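Local coordinates for putative adenosine kinase (Schistosoma mansoni, PDB 3VAS), which probably catalyses the ATP-dependent phosphorylation of adenosine to AMP, as a ribokinase-type (pfkB family) nucleoside kinase, at residues Glu24-Asn32 / Lys178-Val188; Asn86-Ile95 / Asp320-Ile331. All blocks are in the same frame, centred on the assembly; numbering follows the deposited sequence.

Contact 1. Residues Glu24-Asn32 / Lys178-Val188; sequences EGYVFGMGN and KAQVYYIAGFV. With ADN (adenosine), chain C.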
loop_
_atom_site.group_PDB
_atom_site.type_symbol
_atom_site.label_atom_id
_atom_site.label_comp_id
_atom_site.label_asym_id
_atom_site.label_seq_id
_atom_site.Cartn_x
_atom_site.Cartn_y
_atom_site.Cartn_z
ATOM N N GLU A 24 -20.005 -10.243 -1.793
ATOM C CA GLU A 24 -19.708 -8.904 -2.301
ATOM C C GLU A 24 -19.277 -7.980 -1.165
ATOM O O GLU A 24 -19.781 -8.081 -0.044
ATOM C CB GLU A 24 -20.910 -8.309 -3.040
ATOM C CG GLU A 24 -21.232 -8.994 -4.362
ATOM C CD GLU A 24 -22.291 -8.253 -5.163
ATOM O OE1 GLU A 24 -22.771 -7.196 -4.693
ATOM O OE2 GLU A 24 -22.641 -8.729 -6.264
ATOM N N GLY A 25 -18.333 -7.091 -1.454
ATOM C CA GLY A 25 -17.796 -6.204 -0.440
ATOM C C GLY A 25 -17.112 -6.940 0.700
ATOM O O GLY A 25 -17.057 -6.447 1.822
ATOM N N TYR A 26 -16.592 -8.126 0.408
ATOM C CA TYR A 26 -15.865 -8.923 1.391
ATOM C C TYR A 26 -14.588 -8.208 1.843
ATOM O O TYR A 26 -14.182 -8.317 3.001
ATOM C CB TYR A 26 -15.512 -10.280 0.784
ATOM C CG TYR A 26 -15.093 -11.325 1.785
ATOM C CD1 TYR A 26 -16.040 -12.098 2.444
ATOM C CD2 TYR A 26 -13.749 -11.554 2.060
ATOM C CE1 TYR A 26 -15.662 -13.063 3.357
ATOM C CE2 TYR A 26 -13.363 -12.518 2.970
ATOM C CZ TYR A 26 -14.323 -13.267 3.616
ATOM O OH TYR A 26 -13.942 -14.227 4.523
ATOM N N VAL A 27 -13.969 -7.479 0.913
ATOM C CA VAL A 27 -12.715 -6.772 1.153
ATOM C C VAL A 27 -12.923 -5.264 1.053
ATOM O O VAL A 27 -13.462 -4.770 0.064
ATOM C CB VAL A 27 -11.635 -7.176 0.122
ATOM C CG1 VAL A 27 -10.369 -6.354 0.320
ATOM C CG2 VAL A 27 -11.333 -8.667 0.214
ATOM N N PHE A 28 -12.490 -4.539 2.079
ATOM C CA PHE A 28 -12.632 -3.086 2.112
ATOM C C PHE A 28 -11.275 -2.411 2.256
ATOM O O PHE A 28 -10.465 -2.804 3.093
ATOM C CB PHE A 28 -13.540 -2.659 3.273
ATOM C CG PHE A 28 -13.688 -1.161 3.417
ATOM C CD1 PHE A 28 -14.755 -0.499 2.831
ATOM C CD2 PHE A 28 -12.764 -0.421 4.147
ATOM C CE1 PHE A 28 -14.894 0.873 2.958
ATOM C CE2 PHE A 28 -12.896 0.947 4.275
ATOM C CZ PHE A 28 -13.963 1.596 3.683
ATOM N N GLY A 29 -11.040 -1.384 1.448
ATOM C CA GLY A 29 -9.871 -0.542 1.619
ATOM C C GLY A 29 -10.253 0.923 1.727
ATOM O O GLY A 29 -11.257 1.353 1.155
ATOM N N MET A 30 -9.477 1.688 2.485
ATOM C CA MET A 30 -9.561 3.148 2.433
ATOM C C MET A 30 -8.151 3.696 2.283
ATOM O O MET A 30 -7.216 3.147 2.857
ATOM C CB MET A 30 -10.256 3.739 3.668
ATOM C CG MET A 30 -9.532 3.522 4.997
ATOM S SD MET A 30 -10.155 4.575 6.341
ATOM C CE MET A 30 -9.244 6.079 6.079
ATOM N N GLY A 31 -7.986 4.757 1.500
ATOM C CA GLY A 31 -6.653 5.300 1.291
ATOM C C GLY A 31 -6.558 6.618 0.549
ATOM O O GLY A 31 -7.521 7.390 0.475
ATOM N N ASN A 32 -5.373 6.876 0.005
ATOM C CA ASN A 32 -5.121 8.091 -0.753
ATOM C C ASN A 32 -5.094 7.794 -2.252
ATOM O O ASN A 32 -4.138 7.211 -2.761
ATOM C CB ASN A 32 -3.793 8.718 -0.310
ATOM C CG ASN A 32 -3.651 8.777 1.206
ATOM O OD1 ASN A 32 -4.633 8.967 1.925
ATOM N ND2 ASN A 32 -2.427 8.608 1.697
ATOM N N LYS A 178 -20.039 -4.789 6.195
ATOM C CA LYS A 178 -20.181 -6.023 5.423
ATOM C C LYS A 178 -18.839 -6.684 5.084
ATOM O O LYS A 178 -18.798 -7.850 4.683
ATOM C CB LYS A 178 -20.973 -5.775 4.134
ATOM C CG LYS A 178 -20.258 -4.876 3.141
ATOM C CD LYS A 178 -20.836 -5.017 1.741
ATOM C CE LYS A 178 -22.274 -4.561 1.683
ATOM N NZ LYS A 178 -22.899 -4.913 0.379
ATOM N N ALA A 179 -17.746 -5.943 5.237
ATOM C CA ALA A 179 -16.419 -6.486 4.942
ATOM C C ALA A 179 -15.947 -7.438 6.033
ATOM O O ALA A 179 -16.272 -7.262 7.205
ATOM C CB ALA A 179 -15.410 -5.370 4.742
ATOM N N GLN A 180 -15.183 -8.451 5.640
ATOM C CA GLN A 180 -14.596 -9.382 6.600
ATOM C C GLN A 180 -13.091 -9.193 6.617
ATOM O O GLN A 180 -12.399 -9.674 7.518
ATOM C CB GLN A 180 -14.946 -10.827 6.239
ATOM C CG GLN A 180 -16.438 -11.122 6.282
ATOM C CD GLN A 180 -17.035 -10.869 7.653
ATOM O OE1 GLN A 180 -18.091 -10.244 7.779
ATOM N NE2 GLN A 180 -16.362 -11.355 8.691
ATOM N N VAL A 181 -12.600 -8.479 5.607
ATOM C CA VAL A 181 -11.170 -8.248 5.423
ATOM C C VAL A 181 -10.899 -6.780 5.111
ATOM O O VAL A 181 -11.569 -6.186 4.266
ATOM C CB VAL A 181 -10.613 -9.105 4.266
ATOM C CG1 VAL A 181 -9.139 -8.793 4.022
ATOM C CG2 VAL A 181 -10.815 -10.591 4.554
ATOM N N TYR A 182 -9.920 -6.195 5.796
ATOM C CA TYR A 182 -9.521 -4.817 5.522
ATOM C C TYR A 182 -8.056 -4.725 5.116
ATOM O O TYR A 182 -7.206 -5.457 5.628
ATOM C CB TYR A 182 -9.777 -3.921 6.735
ATOM C CG TYR A 182 -11.178 -4.034 7.284
ATOM C CD1 TYR A 182 -12.228 -3.333 6.706
ATOM C CD2 TYR A 182 -11.452 -4.845 8.372
ATOM C CE1 TYR A 182 -13.513 -3.437 7.202
ATOM C CE2 TYR A 182 -12.734 -4.958 8.872
ATOM C CZ TYR A 182 -13.760 -4.252 8.285
ATOM O OH TYR A 182 -15.039 -4.360 8.784
ATOM N N TYR A 183 -7.773 -3.835 4.172
ATOM C CA TYR A 183 -6.404 -3.481 3.849
ATOM C C TYR A 183 -6.251 -1.967 3.887
ATOM O O TYR A 183 -6.885 -1.259 3.105
ATOM C CB TYR A 183 -5.993 -4.004 2.469
ATOM C CG TYR A 183 -4.547 -3.693 2.139
ATOM C CD1 TYR A 183 -3.514 -4.510 2.599
ATOM C CD2 TYR A 183 -4.207 -2.569 1.392
ATOM C CE1 TYR A 183 -2.185 -4.223 2.314
ATOM C CE2 TYR A 183 -2.883 -2.270 1.106
ATOM C CZ TYR A 183 -1.878 -3.101 1.564
ATOM O OH TYR A 183 -0.565 -2.807 1.268
ATOM N N ILE A 184 -5.426 -1.473 4.805
ATOM C CA ILE A 184 -5.080 -0.056 4.831
ATOM C C ILE A 184 -3.568 0.127 4.961
ATOM O O ILE A 184 -2.942 -0.405 5.882
ATOM C CB ILE A 184 -5.771 0.699 5.984
ATOM C CG1 ILE A 184 -7.268 0.383 6.042
ATOM C CG2 ILE A 184 -5.558 2.203 5.836
ATOM C CD1 ILE A 184 -7.977 1.049 7.208
ATOM N N ALA A 185 -2.985 0.871 4.027
ATOM C CA ALA A 185 -1.556 1.172 4.064
ATOM C C ALA A 185 -1.238 2.213 5.134
ATOM O O ALA A 185 -2.092 3.028 5.498
ATOM C CB ALA A 185 -1.073 1.655 2.699
ATOM N N GLY A 186 -0.003 2.180 5.628
ATOM C CA GLY A 186 0.453 3.136 6.618
ATOM C C GLY A 186 0.342 4.572 6.140
ATOM O O GLY A 186 0.204 5.486 6.949
ATOM N N PHE A 187 0.399 4.760 4.823
ATOM C CA PHE A 187 0.301 6.079 4.203
ATOM C C PHE A 187 -0.921 6.879 4.649
ATOM O O PHE A 187 -0.915 8.109 4.600
ATOM C CB PHE A 187 0.259 5.942 2.681
ATOM C CG PHE A 187 1.589 5.620 2.053
ATOM C CD1 PHE A 187 1.697 4.599 1.121
ATOM C CD2 PHE A 187 2.721 6.355 2.367
ATOM C CE1 PHE A 187 2.913 4.303 0.531
ATOM C CE2 PHE A 187 3.938 6.063 1.779
ATOM C CZ PHE A 187 4.032 5.036 0.860
ATOM N N VAL A 188 -1.968 6.180 5.072
ATOM C CA VAL A 188 -3.226 6.828 5.442
ATOM C C VAL A 188 -3.142 7.507 6.815
ATOM O O VAL A 188 -3.991 8.324 7.173
ATOM C CB VAL A 188 -4.397 5.826 5.370
ATOM C CG1 VAL A 188 -5.738 6.530 5.540
ATOM C CG2 VAL A 188 -4.358 5.105 4.032
HETATM O "O5'" ADN C . 3.987 1.644 -4.061
HETATM C "C5'" ADN C . 4.028 2.586 -5.131
HETATM C "C4'" ADN C . 2.820 3.492 -5.111
HETATM O "O4'" ADN C . 2.822 4.276 -3.908
HETATM C "C3'" ADN C . 2.707 4.500 -6.261
HETATM O "O3'" ADN C . 1.668 4.093 -7.153
HETATM C "C2'" ADN C . 2.298 5.821 -5.570
HETATM O "O2'" ADN C . 1.179 6.462 -6.142
HETATM C "C1'" ADN C . 2.007 5.387 -4.132
HETATM N N9 ADN C . 2.283 6.408 -3.121
HETATM C C8 ADN C . 3.350 7.180 -3.043
HETATM N N7 ADN C . 3.166 8.070 -1.884
HETATM C C5 ADN C . 1.905 7.767 -1.289
HETATM C C6 ADN C . 1.240 8.298 -0.188
HETATM N N6 ADN C . 1.844 9.361 0.570
HETATM N N1 ADN C . -0.007 7.803 0.168
HETATM C C2 ADN C . -0.587 6.789 -0.552
HETATM N N3 ADN C . 0.068 6.263 -1.635
HETATM C C4 ADN C . 1.338 6.779 -1.996
HETATM O O HOH W 1 -19.561 -8.901 2.398
#
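Strand 27-31 and strand 181-185 run parallel, 4.8 Å apart at closest approach with their directions 22° apart, and pair V27 with V181 and F28 with Y182. The ladder starts at the carbonyl oxygen of Y26, which takes two backbone bonds, from Q180 N at 2.8 Å and from V181 N at 3.1 Å; V181 O then accepts from F28 N, and F28 O from Y183 N. Side chains follow the pairing. Q180 crosses the Y26 ring at about a right angle, its CB over one face, 3.8 Å from the ring centroid, a CH-pi contact, while the methyl CG2 of V181 lies 3.6 Å from Y26 CE2. V27 and V181 run alongside each other, V27 CG2 against V181 CB. On the other face of the sheet F28 CB touches both A179 CB and CD1 of the Y182 ring. M30 holds CG between its backbone N and carbonyl carbon (chi1 64°), against I184 CD1, and a bend at chi3 carries CE to V188 CG1. Beyond the strands N32 ND2 donates to adenosine N1 at 3.0 Å, nearly straight at 166°. The same nitrogen makes a weak bond to F187 O, and N32 OD1 is hydrogen-bonded to T191 OG1. C6 of adenosine lies over one face of the F187 ring, 3.4 Å above the plane of that ring and offset toward its rim. Strand pairing thus delivers an amide donor and an aromatic face to the same base, and the N-H of N32 pointing at N1 is consistent with a base that is unprotonated there.

Contact 2. Residues Asn86-Ile95 / Asp320-Ile331; sequences NTVKMIQWII and DAFAAGFIADYI. With ADN (adenosine), chain C.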
loop_
_atom_site.group_PDB
_atom_site.type_symbol
_atom_site.label_atom_id
_atom_site.label_comp_id
_atom_site.label_asym_id
_atom_site.label_seq_id
_atom_site.Cartn_x
_atom_site.Cartn_y
_atom_site.Cartn_z
ATOM N N ASN A 86 -3.978 0.547 -5.216
ATOM C CA ASN A 86 -3.259 -0.435 -6.027
ATOM C C ASN A 86 -3.526 -1.865 -5.540
ATOM O O ASN A 86 -3.889 -2.747 -6.322
ATOM C CB ASN A 86 -1.745 -0.180 -6.004
ATOM C CG ASN A 86 -1.320 1.028 -6.830
ATOM O OD1 ASN A 86 -2.089 1.567 -7.629
ATOM N ND2 ASN A 86 -0.067 1.441 -6.654
ATOM N N THR A 87 -3.359 -2.071 -4.238
ATOM C CA THR A 87 -3.525 -3.383 -3.625
ATOM C C THR A 87 -4.959 -3.895 -3.726
ATOM O O THR A 87 -5.199 -5.026 -4.151
ATOM C CB THR A 87 -3.083 -3.352 -2.145
ATOM O OG1 THR A 87 -1.669 -3.135 -2.080
ATOM C CG2 THR A 87 -3.416 -4.660 -1.443
ATOM N N VAL A 88 -5.914 -3.054 -3.345
ATOM C CA VAL A 88 -7.313 -3.461 -3.323
ATOM C C VAL A 88 -7.872 -3.746 -4.716
ATOM O O VAL A 88 -8.604 -4.714 -4.912
ATOM C CB VAL A 88 -8.174 -2.422 -2.586
ATOM C CG1 VAL A 88 -9.663 -2.694 -2.795
ATOM C CG2 VAL A 88 -7.819 -2.421 -1.112
ATOM N N LYS A 89 -7.515 -2.925 -5.696
ATOM C CA LYS A 89 -8.033 -3.156 -7.037
ATOM C C LYS A 89 -7.389 -4.379 -7.690
ATOM O O LYS A 89 -8.006 -5.036 -8.524
ATOM C CB LYS A 89 -7.923 -1.905 -7.917
ATOM C CG LYS A 89 -6.529 -1.540 -8.388
ATOM C CD LYS A 89 -6.567 -0.194 -9.122
ATOM C CE LYS A 89 -5.268 0.081 -9.864
ATOM N NZ LYS A 89 -5.311 1.381 -10.593
ATOM N N MET A 90 -6.160 -4.705 -7.300
ATOM C CA MET A 90 -5.545 -5.923 -7.820
ATOM C C MET A 90 -6.134 -7.165 -7.150
ATOM O O MET A 90 -6.287 -8.200 -7.798
ATOM C CB MET A 90 -4.020 -5.911 -7.704
ATOM C CG MET A 90 -3.367 -7.113 -8.389
ATOM S SD MET A 90 -1.568 -7.013 -8.477
ATOM C CE MET A 90 -1.185 -8.389 -9.564
ATOM N N ILE A 91 -6.470 -7.068 -5.865
ATOM C CA ILE A 91 -7.194 -8.155 -5.203
ATOM C C ILE A 91 -8.477 -8.433 -5.984
ATOM O O ILE A 91 -8.822 -9.582 -6.257
ATOM C CB ILE A 91 -7.569 -7.807 -3.753
ATOM C CG1 ILE A 91 -6.318 -7.662 -2.887
ATOM C CG2 ILE A 91 -8.492 -8.874 -3.163
ATOM C CD1 ILE A 91 -6.616 -7.274 -1.452
ATOM N N GLN A 92 -9.166 -7.359 -6.358
ATOM C CA GLN A 92 -10.387 -7.443 -7.147
ATOM C C GLN A 92 -10.131 -8.069 -8.522
ATOM O O GLN A 92 -10.897 -8.914 -8.984
ATOM C CB GLN A 92 -11.003 -6.044 -7.291
ATOM C CG GLN A 92 -12.195 -5.972 -8.244
ATOM C CD GLN A 92 -13.405 -6.727 -7.728
ATOM O OE1 GLN A 92 -13.859 -6.499 -6.604
ATOM N NE2 GLN A 92 -13.932 -7.635 -8.547
ATOM N N TRP A 93 -9.047 -7.650 -9.164
ATOM C CA TRP A 93 -8.663 -8.148 -10.482
ATOM C C TRP A 93 -8.304 -9.639 -10.433
ATOM O O TRP A 93 -8.721 -10.426 -11.289
ATOM C CB TRP A 93 -7.479 -7.317 -10.973
ATOM C CG TRP A 93 -6.954 -7.608 -12.348
ATOM C CD1 TRP A 93 -7.465 -7.167 -13.539
ATOM C CD2 TRP A 93 -5.768 -8.345 -12.669
ATOM N NE1 TRP A 93 -6.680 -7.608 -14.581
ATOM C CE2 TRP A 93 -5.632 -8.331 -14.071
ATOM C CE3 TRP A 93 -4.814 -9.025 -11.906
ATOM C CZ2 TRP A 93 -4.580 -8.971 -14.724
ATOM C CZ3 TRP A 93 -3.769 -9.659 -12.556
ATOM C CH2 TRP A 93 -3.661 -9.629 -13.951
ATOM N N ILE A 94 -7.534 -10.023 -9.420
ATOM C CA ILE A 94 -7.162 -11.419 -9.233
ATOM C C ILE A 94 -8.384 -12.309 -9.021
ATOM O O ILE A 94 -8.562 -13.307 -9.716
ATOM C CB ILE A 94 -6.191 -11.587 -8.050
ATOM C CG1 ILE A 94 -4.840 -10.954 -8.393
ATOM C CG2 ILE A 94 -6.028 -13.070 -7.694
ATOM C CD1 ILE A 94 -3.848 -10.954 -7.257
ATOM N N ILE A 95 -9.231 -11.931 -8.071
ATOM C CA ILE A 95 -10.376 -12.756 -7.692
ATOM C C ILE A 95 -11.432 -12.804 -8.798
ATOM O O ILE A 95 -12.139 -13.801 -8.946
ATOM C CB ILE A 95 -10.957 -12.305 -6.333
ATOM C CG1 ILE A 95 -9.884 -12.469 -5.248
ATOM C CG2 ILE A 95 -12.206 -13.095 -5.980
ATOM C CD1 ILE A 95 -10.330 -12.120 -3.857
ATOM N N ASP A 320 2.926 -3.320 -3.333
ATOM C CA ASP A 320 1.471 -3.237 -3.332
ATOM C C ASP A 320 0.880 -4.492 -3.960
ATOM O O ASP A 320 -0.122 -5.027 -3.479
ATOM C CB ASP A 320 0.988 -2.010 -4.111
ATOM C CG ASP A 320 1.548 -0.704 -3.569
ATOM O OD1 ASP A 320 1.868 -0.629 -2.360
ATOM O OD2 ASP A 320 1.666 0.256 -4.362
ATOM N N ALA A 321 1.499 -4.944 -5.047
ATOM C CA ALA A 321 1.060 -6.147 -5.745
ATOM C C ALA A 321 1.281 -7.371 -4.869
ATOM O O ALA A 321 0.426 -8.255 -4.790
ATOM C CB ALA A 321 1.818 -6.303 -7.050
ATOM N N PHE A 322 2.439 -7.411 -4.216
ATOM C CA PHE A 322 2.775 -8.508 -3.323
ATOM C C PHE A 322 1.670 -8.704 -2.294
ATOM O O PHE A 322 1.209 -9.820 -2.079
ATOM C CB PHE A 322 4.112 -8.252 -2.621
ATOM C CG PHE A 322 4.542 -9.374 -1.716
ATOM C CD1 PHE A 322 5.361 -10.393 -2.192
ATOM C CD2 PHE A 322 4.121 -9.419 -0.392
ATOM C CE1 PHE A 322 5.757 -11.436 -1.360
ATOM C CE2 PHE A 322 4.514 -10.458 0.444
ATOM C CZ PHE A 322 5.330 -11.468 -0.041
ATOM N N ALA A 323 1.251 -7.611 -1.663
ATOM C CA ALA A 323 0.190 -7.669 -0.668
ATOM C C ALA A 323 -1.116 -8.189 -1.269
ATOM O O ALA A 323 -1.776 -9.044 -0.677
ATOM C CB ALA A 323 -0.019 -6.291 -0.017
ATOM N N ALA A 324 -1.483 -7.670 -2.440
ATOM C CA ALA A 324 -2.682 -8.125 -3.146
ATOM C C ALA A 324 -2.638 -9.626 -3.429
ATOM O O ALA A 324 -3.589 -10.354 -3.131
ATOM C CB ALA A 324 -2.858 -7.356 -4.448
ATOM N N GLY A 325 -1.527 -10.073 -4.008
ATOM C CA GLY A 325 -1.352 -11.471 -4.358
ATOM C C GLY A 325 -1.454 -12.373 -3.142
ATOM O O GLY A 325 -2.082 -13.432 -3.201
ATOM N N PHE A 326 -0.855 -11.953 -2.031
ATOM C CA PHE A 326 -0.931 -12.744 -0.807
ATOM C C PHE A 326 -2.356 -12.831 -0.279
ATOM O O PHE A 326 -2.865 -13.918 -0.033
ATOM C CB PHE A 326 -0.025 -12.189 0.300
ATOM C CG PHE A 326 -0.038 -13.029 1.554
ATOM C CD1 PHE A 326 0.829 -14.106 1.688
ATOM C CD2 PHE A 326 -0.940 -12.767 2.575
ATOM C CE1 PHE A 326 0.804 -14.901 2.827
ATOM C CE2 PHE A 326 -0.969 -13.551 3.717
ATOM C CZ PHE A 326 -0.093 -14.623 3.844
ATOM N N ILE A 327 -2.981 -11.674 -0.088
ATOM C CA ILE A 327 -4.299 -11.602 0.533
ATOM C C ILE A 327 -5.378 -12.324 -0.272
ATOM O O ILE A 327 -6.176 -13.072 0.293
ATOM C CB ILE A 327 -4.707 -10.141 0.790
ATOM C CG1 ILE A 327 -3.761 -9.510 1.819
ATOM C CG2 ILE A 327 -6.154 -10.055 1.269
ATOM C CD1 ILE A 327 -3.900 -8.008 1.926
ATOM N N ALA A 328 -5.384 -12.111 -1.587
ATOM C CA ALA A 328 -6.381 -12.715 -2.469
ATOM C C ALA A 328 -6.419 -14.227 -2.317
ATOM O O ALA A 328 -7.489 -14.835 -2.362
ATOM C CB ALA A 328 -6.118 -12.338 -3.928
ATOM N N ASP A 329 -5.247 -14.828 -2.136
ATOM C CA ASP A 329 -5.152 -16.277 -1.974
ATOM C C ASP A 329 -5.423 -16.695 -0.536
ATOM O O ASP A 329 -6.157 -17.649 -0.290
ATOM C CB ASP A 329 -3.790 -16.798 -2.442
ATOM C CG ASP A 329 -3.834 -17.351 -3.858
ATOM O OD1 ASP A 329 -4.613 -16.828 -4.682
ATOM O OD2 ASP A 329 -3.099 -18.320 -4.150
ATOM N N TYR A 330 -4.848 -15.955 0.408
ATOM C CA TYR A 330 -4.951 -16.285 1.825
ATOM C C TYR A 330 -6.392 -16.251 2.340
ATOM O O TYR A 330 -6.783 -17.089 3.153
ATOM C CB TYR A 330 -4.063 -15.351 2.658
ATOM C CG TYR A 330 -3.863 -15.807 4.081
ATOM C CD1 TYR A 330 -2.973 -16.831 4.382
ATOM C CD2 TYR A 330 -4.555 -15.212 5.127
ATOM C CE1 TYR A 330 -2.780 -17.257 5.685
ATOM C CE2 TYR A 330 -4.370 -15.630 6.437
ATOM C CZ TYR A 330 -3.481 -16.655 6.708
ATOM O OH TYR A 330 -3.293 -17.079 8.006
ATOM N N ILE A 331 -7.181 -15.285 1.872
ATOM C CA ILE A 331 -8.569 -15.169 2.321
ATOM C C ILE A 331 -9.489 -16.185 1.648
ATOM O O ILE A 331 -10.645 -16.333 2.041
ATOM C CB ILE A 331 -9.140 -13.755 2.103
ATOM C CG1 ILE A 331 -9.291 -13.452 0.609
ATOM C CG2 ILE A 331 -8.280 -12.709 2.815
ATOM C CD1 ILE A 331 -9.918 -12.101 0.333
HETATM O "O5'" ADN C . 3.987 1.644 -4.061
HETATM C "C5'" ADN C . 4.028 2.586 -5.131
HETATM C "C4'" ADN C . 2.820 3.492 -5.111
HETATM O "O4'" ADN C . 2.822 4.276 -3.908
HETATM C "C3'" ADN C . 2.707 4.500 -6.261
HETATM O "O3'" ADN C . 1.668 4.093 -7.153
HETATM C "C2'" ADN C . 2.298 5.821 -5.570
HETATM O "O2'" ADN C . 1.179 6.462 -6.142
HETATM C "C1'" ADN C . 2.007 5.387 -4.132
HETATM N N9 ADN C . 2.283 6.408 -3.121
HETATM C C8 ADN C . 3.350 7.180 -3.043
HETATM N N7 ADN C . 3.166 8.070 -1.884
HETATM C C5 ADN C . 1.905 7.767 -1.289
HETATM C C6 ADN C . 1.240 8.298 -0.188
HETATM N N6 ADN C . 1.844 9.361 0.570
HETATM N N1 ADN C . -0.007 7.803 0.168
HETATM C C2 ADN C . -0.587 6.789 -0.552
HETATM N N3 ADN C . 0.068 6.263 -1.635
HETATM C C4 ADN C . 1.338 6.779 -1.996
HETATM O O HOH W 2 -0.049 -1.111 -0.676
#
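N86 and D320 both turn CG away from their own carbonyl carbon (chi1 -74° and -58°), and these torsions bring amide and carboxylate together beside the ribose. N86 ND2 gives a straight hydrogen bond of 3.1 Å to D320 OD2, on the anti side of the carboxylate and tilted out of its plane; the same nitrogen reaches O3' of adenosine, and D320 OD2 also accepts from adenosine O5' at 2.7 Å. At the next residue, T87 OG1 donates to D320 O at 2.8 Å. That oxygen also accepts the helical bond from A324 N, the two donors arriving from opposite faces of its plane, and a water links T87 OG1 to D320 OD1. Small residues let the axes of the segments 86-95 and 320-330 approach to 8.0 Å at a crossing angle of -41°: A324 CB lies 3.3 Å from T87 O and against M90 CB, while A328 CB meets I94 CG2 and I95 CG1. M90 stretches out to set SD on A321 CB, and I91 CD1 reaches I327 CG2. Around this pair, strand 181-185 packs against both helices, helix 336-351 touches A321 and F322, and F322 and F326 extend to strand 279-284.

Contacts 1 and 2 have centres 11 Å apart and meet through Y183, whose CE2 lies 3.4 Å from T87 CB and whose CD1 lies 3.6 Å from I327 CD1. Farther from the ligand, I331 CD1 packs on V27 CG2 at 3.7 Å. The helices of contact 2 therefore rest on the strand face that carries V27, V181 and Y183. Both contacts end at adenosine but take different parts of it: contact 1 holds the base, contact 2 the ribose hydroxyls O3' and O5'. D36, G82 and A83 add further hydrogen bonds. Placing D320 at O5' is consistent with the catalytic aspartate of ribokinase-family enzymes, which phosphorylate this hydroxyl.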